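PDB 5E9P: cellulase, glycosyl hydrolase family 5, TPS linker, domain X from Spirochaeta thermophila, which probably directs its parent glycoside hydrolase family 5 cellulase to its substrate by binding cellulose, and also xylan, as a type A carbohydrate-binding module. Local coordinates for residues Gln25-Asp29 against Pro30-Ser34. Sequence-based numbering, arbitrary orientation. Where two conformers were deposited one is given.
Sequences QFSTD and PNDWS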
loop_
_atom_site.group_PDB
_atom_site.type_symbol
_atom_site.label_atom_id
_atom_site.label_comp_id
_atom_site.label_asym_id
_atom_site.label_seq_id
_atom_site.Cartn_x
_atom_site.Cartn_y
_atom_site.Cartn_z
ATOM N N GLN A 25 0.356 -10.629 -1.806
ATOM C CA GLN A 25 -1.013 -11.080 -1.458
ATOM C C GLN A 25 -2.114 -10.175 -2.004
ATOM O O GLN A 25 -3.268 -10.375 -1.647
ATOM C CB GLN A 25 -1.120 -11.252 0.090
ATOM C CG GLN A 25 -0.219 -12.256 0.753
ATOM C CD GLN A 25 -0.466 -12.397 2.282
ATOM O OE1 GLN A 25 -1.377 -11.979 2.945
ATOM N NE2 GLN A 25 0.434 -13.132 2.852
ATOM N N PHE A 26 -1.811 -9.159 -2.811
ATOM C CA PHE A 26 -2.889 -8.308 -3.332
ATOM C C PHE A 26 -3.882 -9.101 -4.136
ATOM O O PHE A 26 -3.577 -10.087 -4.823
ATOM C CB PHE A 26 -2.350 -7.218 -4.274
ATOM C CG PHE A 26 -1.912 -5.941 -3.623
ATOM C CD1 PHE A 26 -1.256 -5.904 -2.417
ATOM C CD2 PHE A 26 -2.137 -4.715 -4.242
ATOM C CE1 PHE A 26 -0.859 -4.697 -1.836
ATOM C CE2 PHE A 26 -1.756 -3.541 -3.673
ATOM C CZ PHE A 26 -1.116 -3.526 -2.459
ATOM N N SER A 27 -5.135 -8.618 -4.121
ATOM C CA SER A 27 -6.142 -9.129 -5.061
ATOM C C SER A 27 -5.741 -8.804 -6.484
ATOM O O SER A 27 -5.367 -7.672 -6.766
ATOM C CB SER A 27 -7.467 -8.451 -4.765
ATOM O OG SER A 27 -8.446 -8.840 -5.708
ATOM N N THR A 28 -5.934 -9.801 -7.358
ATOM C CA THR A 28 -5.709 -9.654 -8.767
ATOM C C THR A 28 -7.003 -9.810 -9.600
ATOM O O THR A 28 -6.968 -9.939 -10.808
ATOM C CB THR A 28 -4.648 -10.681 -9.242
ATOM O OG1 THR A 28 -5.073 -12.007 -8.822
ATOM C CG2 THR A 28 -3.310 -10.374 -8.603
ATOM N N ASP A 29 -8.113 -9.848 -8.904
ATOM C CA ASP A 29 -9.449 -10.104 -9.506
ATOM C C ASP A 29 -10.110 -8.824 -9.889
ATOM O O ASP A 29 -10.532 -8.049 -8.988
ATOM C CB ASP A 29 -10.297 -10.814 -8.471
ATOM C CG ASP A 29 -11.747 -10.997 -8.895
ATOM O OD1 ASP A 29 -12.019 -10.813 -10.108
ATOM O OD2 ASP A 29 -12.563 -11.363 -8.021
ATOM N N PRO A 30 -10.303 -8.516 -11.188
ATOM C CA PRO A 30 -10.968 -7.261 -11.580
ATOM C C PRO A 30 -12.423 -7.163 -11.154
ATOM O O PRO A 30 -12.944 -6.073 -11.200
ATOM C CB PRO A 30 -10.796 -7.187 -13.101
ATOM C CG PRO A 30 -9.679 -8.155 -13.420
ATOM C CD PRO A 30 -9.843 -9.251 -12.381
ATOM N N ASN A 31 -13.038 -8.268 -10.790
ATOM C CA ASN A 31 -14.426 -8.216 -10.271
ATOM C C ASN A 31 -14.472 -7.682 -8.848
ATOM O O ASN A 31 -15.547 -7.333 -8.374
ATOM C CB ASN A 31 -15.017 -9.641 -10.286
ATOM C CG ASN A 31 -15.132 -10.221 -11.639
ATOM O OD1 ASN A 31 -15.595 -9.546 -12.564
ATOM N ND2 ASN A 31 -14.789 -11.494 -11.768
ATOM N N ASP A 32 -13.352 -7.712 -8.108
ATOM C CA ASP A 32 -13.423 -7.415 -6.677
ATOM C C ASP A 32 -13.238 -5.915 -6.419
ATOM O O ASP A 32 -12.294 -5.270 -6.834
ATOM C CB ASP A 32 -12.350 -8.139 -5.893
ATOM C CG ASP A 32 -12.323 -7.680 -4.468
ATOM O OD1 ASP A 32 -13.226 -8.161 -3.714
ATOM O OD2 ASP A 32 -11.427 -6.823 -4.172
ATOM N N TRP A 33 -14.179 -5.420 -5.619
ATOM C CA TRP A 33 -14.090 -4.056 -5.100
ATOM C C TRP A 33 -14.052 -4.040 -3.601
ATOM O O TRP A 33 -14.102 -2.943 -2.998
ATOM C CB TRP A 33 -15.291 -3.248 -5.643
ATOM C CG TRP A 33 -15.194 -3.065 -7.073
ATOM C CD1 TRP A 33 -15.741 -3.872 -8.007
ATOM C CD2 TRP A 33 -14.413 -2.115 -7.811
ATOM N NE1 TRP A 33 -15.379 -3.468 -9.247
ATOM C CE2 TRP A 33 -14.551 -2.391 -9.157
ATOM C CE3 TRP A 33 -13.575 -1.072 -7.422
ATOM C CZ2 TRP A 33 -13.921 -1.709 -10.121
ATOM C CZ3 TRP A 33 -12.950 -0.364 -8.378
ATOM C CH2 TRP A 33 -13.129 -0.669 -9.753
ATOM N N SER A 34 -13.961 -5.208 -2.939
ATOM C CA SER A 34 -13.838 -5.343 -1.479
ATOM C C SER A 34 -12.404 -5.213 -0.951
ATOM O O SER A 34 -12.231 -4.837 0.206
ATOM C CB SER A 34 -14.413 -6.667 -0.977
ATOM O OG SER A 34 -13.600 -7.865 -1.056
HETATM O O HOH W 1 -9.391 -5.862 -5.992
#
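Asp29 holds the tight corner from Asp29 to Asp32 through both its backbone and its side chain. Its carbonyl O accepts a nearly straight bond from Asp32 N (3.0 Å, 164° at the hydrogen), which closes a type I turn with Pro30 and Asn31 at the corner positions. With CG anti to the backbone N (chi1 173°), the carboxylate folds forward over the turn, and Asp29 OD1 accepts the backbone N-H of Asn31, 2.8 Å from its N, the N-H approaching from above the carboxylate plane. Pro30 contributes a restricted phi that suits the first corner, and its CD lies 3.3 Å from Thr28 O. Put in place of Asp29, an alanine would probably leave the backbone N-H of Asn31 without its carboxylate acceptor. One water lies 2.9 Å from Asp32 OD2 and 3.1 Å from Ser27 OG, bridging the two sides. In the conformers given, Ser34 OG donates to Asp32 OD1 at 2.7 Å on its syn lone pair, while OD2 also accepts the backbone N-H of Arg35. An aspartate whose carboxylate accepts the backbone N-H two residues on is the signature of an Asx turn, here superimposed on the beta turn in the surface loop linking strands 17-23 and 36-40 of the jelly roll.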